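Side-chain contacts in arginyl-tRNA synthetase, putative (Plasmodium falciparum, PDB 5JLD), which probably charges tRNA(Arg) with L-arginine at the expense of ATP, releasing AMP and diphosphate, as a class I aminoacyl-tRNA synthetase: residues D260-I265 against N403-G408; R414-R419 against D437-S442. All coordinates share one frame; numbering follows the deposited sequence. Where two conformers were deposited one is given.

Interaction 1. Residues D260-I265 against N403-G408; sequences DKLYNI and NLIKEG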
ATOM      1  N   ASP A 260      19.946  -7.955   0.132  1.00 51.36           N
ATOM      2  CA  ASP A 260      19.713  -7.593  -1.265  1.00 52.88           C
ATOM      3  C   ASP A 260      19.322  -8.804  -2.101  1.00 56.13           C
ATOM      4  O   ASP A 260      18.507  -8.674  -3.019  1.00 50.74           O
ATOM      5  CB  ASP A 260      20.940  -6.915  -1.881  1.00 54.45           C
ATOM      6  CG  ASP A 260      21.131  -5.480  -1.387  1.00 61.21           C
ATOM      7  OD1 ASP A 260      20.378  -5.048  -0.486  1.00 55.26           O
ATOM      8  OD2 ASP A 260      22.053  -4.791  -1.882  1.00 65.01           O
ATOM      9  N   LYS A 261      19.894  -9.970  -1.800  1.00 56.15           N
ATOM     10  CA  LYS A 261      19.402 -11.174  -2.484  1.00 58.87           C
ATOM     11  C   LYS A 261      17.860 -11.308  -2.371  1.00 65.26           C
ATOM     12  O   LYS A 261      17.139 -11.491  -3.380  1.00 63.56           O
ATOM     13  CB  LYS A 261      20.084 -12.423  -1.927  1.00 54.91           C
ATOM     14  CG  LYS A 261      21.580 -12.502  -2.218  1.00 61.68           C
ATOM     15  CD  LYS A 261      22.282 -13.446  -1.249  1.00 69.32           C
ATOM     16  CE  LYS A 261      23.601 -13.992  -1.808  1.00 82.51           C
ATOM     17  NZ  LYS A 261      24.256 -13.073  -2.787  1.00 83.22           N
ATOM     18  N   LEU A 262      17.360 -11.189  -1.144  1.00 59.30           N
ATOM     19  CA  LEU A 262      15.930 -11.249  -0.900  1.00 46.99           C
ATOM     20  C   LEU A 262      15.184 -10.141  -1.662  1.00 56.61           C
ATOM     21  O   LEU A 262      14.199 -10.404  -2.379  1.00 54.82           O
ATOM     22  CB  LEU A 262      15.627 -11.137   0.590  1.00 46.62           C
ATOM     23  CG  LEU A 262      14.130 -11.095   0.922  1.00 56.28           C
ATOM     24  CD1 LEU A 262      13.462 -12.432   0.571  1.00 50.90           C
ATOM     25  CD2 LEU A 262      13.889 -10.726   2.370  1.00 57.26           C
ATOM     26  N   TYR A 263      15.655  -8.905  -1.504  1.00 51.60           N
ATOM     27  CA  TYR A 263      14.962  -7.771  -2.109  1.00 53.95           C
ATOM     28  C   TYR A 263      14.837  -7.960  -3.617  1.00 60.28           C
ATOM     29  O   TYR A 263      13.770  -7.716  -4.189  1.00 53.15           O
ATOM     30  CB  TYR A 263      15.672  -6.453  -1.793  1.00 54.49           C
ATOM     31  CG  TYR A 263      15.534  -6.021  -0.340  1.00 57.27           C
ATOM     32  CD1 TYR A 263      14.293  -6.055   0.315  1.00 51.68           C
ATOM     33  CD2 TYR A 263      16.650  -5.602   0.383  1.00 53.08           C
ATOM     34  CE1 TYR A 263      14.176  -5.668   1.651  1.00 49.08           C
ATOM     35  CE2 TYR A 263      16.546  -5.210   1.710  1.00 50.36           C
ATOM     36  CZ  TYR A 263      15.319  -5.245   2.341  1.00 52.60           C
ATOM     37  OH  TYR A 263      15.249  -4.861   3.656  1.00 49.68           O
ATOM     38  N   ASN A 264      15.886  -8.423  -4.293  1.00 60.89           N
ATOM     39  CA  ASN A 264      15.679  -8.509  -5.728  1.00 70.27           C
ATOM     40  C   ASN A 264      15.006  -9.821  -6.167  1.00 62.74           C
ATOM     41  O   ASN A 264      14.484  -9.870  -7.272  1.00 52.48           O
ATOM     42  CB  ASN A 264      16.980  -8.245  -6.501  1.00 69.26           C
ATOM     43  CG  ASN A 264      17.949  -9.352  -6.409  1.00 75.59           C
ATOM     44  OD1 ASN A 264      17.659 -10.483  -6.791  1.00 80.67           O
ATOM     45  ND2 ASN A 264      19.152  -9.033  -5.945  1.00 83.75           N
ATOM     46  N   ILE A 265      14.986 -10.856  -5.317  1.00 54.05           N
ATOM     47  CA  ILE A 265      14.058 -11.975  -5.555  1.00 55.76           C
ATOM     48  C   ILE A 265      12.598 -11.470  -5.532  1.00 57.05           C
ATOM     49  O   ILE A 265      11.743 -11.927  -6.302  1.00 59.52           O
ATOM     50  CB  ILE A 265      14.220 -13.118  -4.517  1.00 54.42           C
ATOM     51  CG1 ILE A 265      15.530 -13.869  -4.732  1.00 64.45           C
ATOM     52  CG2 ILE A 265      13.082 -14.117  -4.617  1.00 53.87           C
ATOM     53  CD1 ILE A 265      15.645 -15.152  -3.918  1.00 68.84           C
ATOM     54  N   ASN A 403      15.007 -19.492   1.849  1.00 78.27           N
ATOM     55  CA  ASN A 403      14.621 -20.897   1.772  1.00 79.36           C
ATOM     56  C   ASN A 403      13.119 -21.100   1.911  1.00 77.71           C
ATOM     57  O   ASN A 403      12.563 -22.026   1.329  1.00 88.69           O
ATOM     58  CB  ASN A 403      15.377 -21.728   2.810  1.00 83.22           C
ATOM     59  CG  ASN A 403      16.788 -22.073   2.357  1.00 96.34           C
ATOM     60  OD1 ASN A 403      17.714 -21.264   2.465  1.00100.72           O
ATOM     61  ND2 ASN A 403      16.955 -23.289   1.842  1.00100.67           N
ATOM     62  N   LEU A 404      12.451 -20.233   2.660  1.00 69.54           N
ATOM     63  CA  LEU A 404      10.998 -20.308   2.732  1.00 71.98           C
ATOM     64  C   LEU A 404      10.397 -20.079   1.338  1.00 73.33           C
ATOM     65  O   LEU A 404       9.536 -20.845   0.857  1.00 76.25           O
ATOM     66  CB  LEU A 404      10.453 -19.284   3.722  1.00 69.92           C
ATOM     67  CG  LEU A 404       8.940 -19.398   3.880  1.00 76.85           C
ATOM     68  CD1 LEU A 404       8.594 -20.798   4.363  1.00 79.81           C
ATOM     69  CD2 LEU A 404       8.407 -18.346   4.830  1.00 81.04           C
ATOM     70  N   ILE A 405      10.881 -19.036   0.674  1.00 62.66           N
ATOM     71  CA  ILE A 405      10.408 -18.759  -0.669  1.00 62.70           C
ATOM     72  C   ILE A 405      10.809 -19.874  -1.644  1.00 68.61           C
ATOM     73  O   ILE A 405      10.039 -20.203  -2.528  1.00 65.96           O
ATOM     74  CB  ILE A 405      10.914 -17.398  -1.187  1.00 57.67           C
ATOM     75  CG1 ILE A 405      10.319 -16.262  -0.350  1.00 53.07           C
ATOM     76  CG2 ILE A 405      10.521 -17.206  -2.645  1.00 63.00           C
ATOM     77  CD1 ILE A 405      10.795 -14.857  -0.761  1.00 48.13           C
ATOM     78  N   LYS A 406      11.988 -20.474  -1.491  1.00 76.70           N
ATOM     79  CA  LYS A 406      12.379 -21.536  -2.425  1.00 84.06           C
ATOM     80  C   LYS A 406      11.515 -22.784  -2.207  1.00 82.85           C
ATOM     81  O   LYS A 406      11.235 -23.535  -3.150  1.00 86.86           O
ATOM     82  CB  LYS A 406      13.871 -21.881  -2.301  1.00 90.65           C
ATOM     83  CG  LYS A 406      14.235 -22.858  -1.193  1.00 97.83           C
ATOM     84  CD  LYS A 406      15.624 -23.452  -1.410  1.00103.32           C
ATOM     85  CE  LYS A 406      16.653 -22.372  -1.719  1.00104.29           C
ATOM     86  NZ  LYS A 406      17.989 -22.949  -2.023  1.00107.57           N
ATOM     87  N   GLU A 407      11.084 -22.987  -0.965  1.00 75.72           N
ATOM     88  CA  GLU A 407      10.137 -24.047  -0.640  1.00 78.79           C
ATOM     89  C   GLU A 407       8.802 -23.806  -1.341  1.00 74.07           C
ATOM     90  O   GLU A 407       8.229 -24.728  -1.964  1.00 73.06           O
ATOM     91  CB  GLU A 407       9.925 -24.134   0.868  1.00 88.27           C
ATOM     92  CG  GLU A 407       8.753 -25.012   1.266  1.00 98.64           C
ATOM     93  CD  GLU A 407       8.766 -25.368   2.739  1.00105.34           C
ATOM     94  OE1 GLU A 407       9.425 -24.652   3.526  1.00104.53           O
ATOM     95  OE2 GLU A 407       8.122 -26.374   3.105  1.00108.96           O
ATOM     96  N   GLY A 408       8.316 -22.566  -1.229  1.00 63.07           N
ATOM     97  CA  GLY A 408       7.139 -22.161  -1.971  1.00 60.65           C
ATOM     98  C   GLY A 408       7.296 -22.420  -3.461  1.00 63.54           C
ATOM     99  O   GLY A 408       6.404 -22.946  -4.107  1.00 60.47           O
TER
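Ile405 meets Leu262 and Ile265 across this contact, a worked example of how one branched side chain can join two helices from distant parts of a sequence. Asn403 and Leu404 lead into it along helix 401-420. The side chain of Leu404 turns to Phe463 in a loop, so neighbouring positions of the helix serve different surroundings.

Ile405 follows, pointing at helix 242-265. With CG1 anti to its carbonyl carbon (chi1 -65°) and the chain extended beyond it (chi2 178°), CD1 reaches CD1 of Leu262 at 3.8 Å, methyl to methyl, while the two side chains cross at about a right angle. Leu262 brings only this branch into play, its CD2 lying 6.0 Å from the same Ile405 CD1. One turn onward, Ile265 offers CG2, which is 4.5 Å from Ile405 CG2 and lies against it loosely. The backbone carbonyl of Ile405 is engaged within its own helix, where its oxygen is hydrogen-bonded to OG1 of Thr409.

Cys444 and Ile448 of helix 436-453 also touch Ile405, and Leu262 rests on Met147, which directly precedes the HVGH signature of this class I catalytic domain. Since only methyl groups meet between 260-265 and 403-408, the join depends on shape and on exclusion of water, with little directional preference.

Interaction 2. Residues R414-R419 against D437-S442; sequences RDLLQR and DQLSES
Leu416 and Leu439 supply the apolar part of this contact between two consecutive helices, illustrating how a single pair of methyls can mark the point where helices come together. CD2 of Leu416 lies 3.7 Å from CD2 of Leu439, and the side chains cross at about a right angle. In both leucines CG stands anti to the backbone N (chi1 178° and 179°), which, with CB of each pointing to the other helix, lets the CD2 methyls meet. Leu416 CD2 also lies 4.2 Å from Leu439 CG, so this methyl lies against the CG-CD2 branch of its partner, and Leu439 CD1, 5.5 Å from it, is turned off.

The setting is the helical part that follows the nucleotide-binding fold in class I synthetases and leads into the anticodon-binding domain. Ile590 and Leu593, close to the C terminus, touch Leu439, and Tyr481 is hydrogen-bonded to NH2 of Arg419.

The polar neighbour of the pair is Ser440. Its OG comes 4.3 Å from Leu416 CD2, a loose approach that is doubtful, since it rests on one of two conformers; the hydroxyl is hydrogen-bonded to Ile436 O, within its own helix. Farther to the flank, one guanidinium face of Arg419 lies over its own helix, with Leu416 CA 3.6 Å above the plane, near the rim. A salt bridge also links the two helices, from Asp437 OD1 to NZ of Lys413, the residue just before Arg414.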
ATOM      1  N   ARG A 414       5.630 -27.943  -8.460  1.00 86.14           N
ATOM      2  CA  ARG A 414       4.948 -29.234  -8.327  1.00 89.18           C
ATOM      3  C   ARG A 414       3.498 -29.163  -8.825  1.00 81.10           C
ATOM      4  O   ARG A 414       3.069 -29.949  -9.696  1.00 76.66           O
ATOM      5  CB  ARG A 414       4.993 -29.699  -6.867  1.00 94.88           C
ATOM      6  CG  ARG A 414       4.043 -30.833  -6.517  1.00108.53           C
ATOM      7  CD  ARG A 414       4.165 -31.204  -5.041  1.00120.31           C
ATOM      8  NE  ARG A 414       2.866 -31.258  -4.374  1.00125.56           N
ATOM      9  CZ  ARG A 414       2.693 -31.143  -3.060  1.00125.15           C
ATOM     10  NH1 ARG A 414       3.738 -30.959  -2.263  1.00121.18           N
ATOM     11  NH2 ARG A 414       1.472 -31.205  -2.544  1.00125.51           N
ATOM     12  N   ASP A 415       2.747 -28.208  -8.282  1.00 72.71           N
ATOM     13  CA  ASP A 415       1.356 -28.057  -8.687  1.00 72.93           C
ATOM     14  C   ASP A 415       1.252 -27.786 -10.190  1.00 77.93           C
ATOM     15  O   ASP A 415       0.393 -28.352 -10.880  1.00 79.82           O
ATOM     16  CB  ASP A 415       0.685 -26.940  -7.889  1.00 65.01           C
ATOM     17  CG  ASP A 415       0.784 -27.164  -6.388  1.00 75.31           C
ATOM     18  OD1 ASP A 415       0.831 -28.341  -5.960  1.00 86.51           O
ATOM     19  OD2 ASP A 415       0.823 -26.165  -5.637  1.00 69.84           O
ATOM     20  N   LEU A 416       2.163 -26.953 -10.692  1.00 75.19           N
ATOM     21  CA  LEU A 416       2.180 -26.549 -12.094  1.00 75.38           C
ATOM     22  C   LEU A 416       2.414 -27.723 -13.046  1.00 75.63           C
ATOM     23  O   LEU A 416       1.624 -27.941 -13.955  1.00 83.46           O
ATOM     24  CB  LEU A 416       3.242 -25.472 -12.325  1.00 76.16           C
ATOM     25  CG  LEU A 416       3.419 -24.985 -13.766  1.00 80.42           C
ATOM     26  CD1 LEU A 416       2.095 -24.508 -14.336  1.00 86.86           C
ATOM     27  CD2 LEU A 416       4.458 -23.881 -13.849  1.00 79.93           C
ATOM     28  N   LEU A 417       3.497 -28.465 -12.842  1.00 74.19           N
ATOM     29  CA  LEU A 417       3.787 -29.647 -13.649  1.00 80.04           C
ATOM     30  C   LEU A 417       2.648 -30.653 -13.556  1.00 90.14           C
ATOM     31  O   LEU A 417       2.258 -31.261 -14.561  1.00 95.03           O
ATOM     32  CB  LEU A 417       5.097 -30.305 -13.209  1.00 82.08           C
ATOM     33  CG  LEU A 417       6.427 -29.610 -13.520  1.00 79.49           C
ATOM     34  CD1 LEU A 417       7.530 -30.174 -12.648  1.00 73.05           C
ATOM     35  CD2 LEU A 417       6.789 -29.776 -14.992  1.00 81.81           C
ATOM     36  N   GLN A 418       2.110 -30.816 -12.348  1.00 93.21           N
ATOM     37  CA  GLN A 418       0.987 -31.726 -12.150  1.00 94.05           C
ATOM     38  C   GLN A 418      -0.224 -31.286 -12.987  1.00 91.66           C
ATOM     39  O   GLN A 418      -0.976 -32.124 -13.487  1.00 93.70           O
ATOM     40  CB  GLN A 418       0.640 -31.816 -10.658  1.00 96.14           C
ATOM     41  CG  GLN A 418      -0.570 -32.663 -10.315  1.00 99.28           C
ATOM     42  CD  GLN A 418      -1.870 -31.906 -10.477  1.00104.12           C
ATOM     43  OE1 GLN A 418      -1.948 -30.715 -10.168  1.00106.74           O
ATOM     44  NE2 GLN A 418      -2.895 -32.584 -10.986  1.00103.69           N
ATOM     45  N   ARG A 419      -0.403 -29.977 -13.147  1.00 85.84           N
ATOM     46  CA  ARG A 419      -1.491 -29.453 -13.975  1.00 83.15           C
ATOM     47  C   ARG A 419      -1.213 -29.650 -15.464  1.00 87.06           C
ATOM     48  O   ARG A 419      -2.111 -29.996 -16.233  1.00 84.13           O
ATOM     49  CB  ARG A 419      -1.727 -27.968 -13.691  1.00 78.09           C
ATOM     50  CG  ARG A 419      -2.426 -27.683 -12.372  1.00 75.26           C
ATOM     51  CD  ARG A 419      -2.913 -26.248 -12.312  1.00 73.97           C
ATOM     52  NE  ARG A 419      -1.812 -25.300 -12.423  1.00 79.12           N
ATOM     53  CZ  ARG A 419      -1.247 -24.692 -11.387  1.00 82.03           C
ATOM     54  NH1 ARG A 419      -1.685 -24.935 -10.159  1.00 84.50           N
ATOM     55  NH2 ARG A 419      -0.250 -23.836 -11.578  1.00 80.52           N
ATOM     56  N   ASP A 437      11.510 -22.967 -14.016  1.00 65.61           N
ATOM     57  CA  ASP A 437      12.022 -22.484 -12.737  1.00 66.18           C
ATOM     58  C   ASP A 437      11.629 -21.035 -12.469  1.00 66.11           C
ATOM     59  O   ASP A 437      11.022 -20.737 -11.439  1.00 66.72           O
ATOM     60  CB  ASP A 437      13.541 -22.637 -12.690  1.00 68.05           C
ATOM     61  CG  ASP A 437      13.962 -24.085 -12.652  1.00 79.76           C
ATOM     62  OD1 ASP A 437      13.174 -24.900 -12.140  1.00 76.30           O
ATOM     63  OD2 ASP A 437      15.065 -24.416 -13.137  1.00 87.53           O
ATOM     64  N   GLN A 438      11.963 -20.144 -13.402  1.00 72.32           N
ATOM     65  CA  GLN A 438      11.665 -18.719 -13.245  1.00 70.69           C
ATOM     66  C   GLN A 438      10.174 -18.508 -13.122  1.00 65.78           C
ATOM     67  O   GLN A 438       9.719 -17.695 -12.321  1.00 66.99           O
ATOM     68  CB  GLN A 438      12.209 -17.899 -14.421  1.00 70.88           C
ATOM     69  N   LEU A 439       9.416 -19.250 -13.921  1.00 66.33           N
ATOM     70  CA  LEU A 439       7.961 -19.160 -13.903  1.00 62.75           C
ATOM     71  C   LEU A 439       7.404 -19.554 -12.539  1.00 59.00           C
ATOM     72  O   LEU A 439       6.549 -18.858 -11.987  1.00 57.31           O
ATOM     73  CB  LEU A 439       7.350 -20.037 -15.002  1.00 59.76           C
ATOM     74  CG  LEU A 439       5.820 -20.059 -15.074  1.00 58.23           C
ATOM     75  CD1 LEU A 439       5.280 -18.691 -15.463  1.00 64.74           C
ATOM     76  CD2 LEU A 439       5.333 -21.110 -16.059  1.00 55.04           C
ATOM     77  N   SER A 440       7.899 -20.670 -12.010  1.00 54.33           N
ATOM     78  CA  SER A 440       7.505 -21.149 -10.688  0.72 59.46           C
ATOM     79  C   SER A 440       7.829 -20.123  -9.600  1.00 57.40           C
ATOM     80  O   SER A 440       7.002 -19.845  -8.732  1.00 56.74           O
ATOM     81  CB  SER A 440       8.196 -22.477 -10.369  0.72 60.95           C
ATOM     82  OG  SER A 440       7.927 -23.448 -11.364  0.72 65.61           O
ATOM     83  N   GLU A 441       9.041 -19.573  -9.641  1.00 58.40           N
ATOM     84  CA  GLU A 441       9.434 -18.575  -8.654  1.00 56.57           C
ATOM     85  C   GLU A 441       8.525 -17.350  -8.746  1.00 55.77           C
ATOM     86  O   GLU A 441       8.114 -16.787  -7.730  1.00 55.54           O
ATOM     87  CB  GLU A 441      10.889 -18.163  -8.849  1.00 57.91           C
ATOM     88  CG  GLU A 441      11.389 -17.129  -7.851  1.00 58.32           C
ATOM     89  CD  GLU A 441      12.908 -17.011  -7.866  1.00 66.91           C
ATOM     90  OE1 GLU A 441      13.459 -16.395  -8.808  1.00 69.02           O
ATOM     91  OE2 GLU A 441      13.551 -17.570  -6.949  1.00 67.48           O
ATOM     92  N   SER A 442       8.204 -16.950  -9.973  1.00 50.55           N
ATOM     93  CA  SER A 442       7.310 -15.818 -10.192  1.00 51.07           C
ATOM     94  C   SER A 442       5.944 -16.104  -9.567  1.00 56.54           C
ATOM     95  O   SER A 442       5.404 -15.280  -8.821  1.00 58.65           O
ATOM     96  CB  SER A 442       7.177 -15.526 -11.686  1.00 54.81           C
ATOM     97  OG  SER A 442       6.762 -14.191 -11.904  1.00 60.24           O
TER

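Overall arrangement
From the N terminus, the chain passes through helix 242-265 and then 137 residues, including three strands of the parallel sheet, 271-272, 343-349 and 374-380, before helix 401-420 returns to close interaction 1. That long loop is complete before interaction 2 opens; the second closure spans only 17 residues, from the far end of the same helix to helix 436-453. The two loops are therefore in series, neither nesting nor crossing. Their centres are 16 Å apart, and they meet where Ile265 CG2 packs 4.2 Å from Glu441 OE2. Helix 401-420 is shared: it meets helix 242-265 near its start, and helix 436-453 runs beside it from there to interaction 2, close to the C-terminal residues.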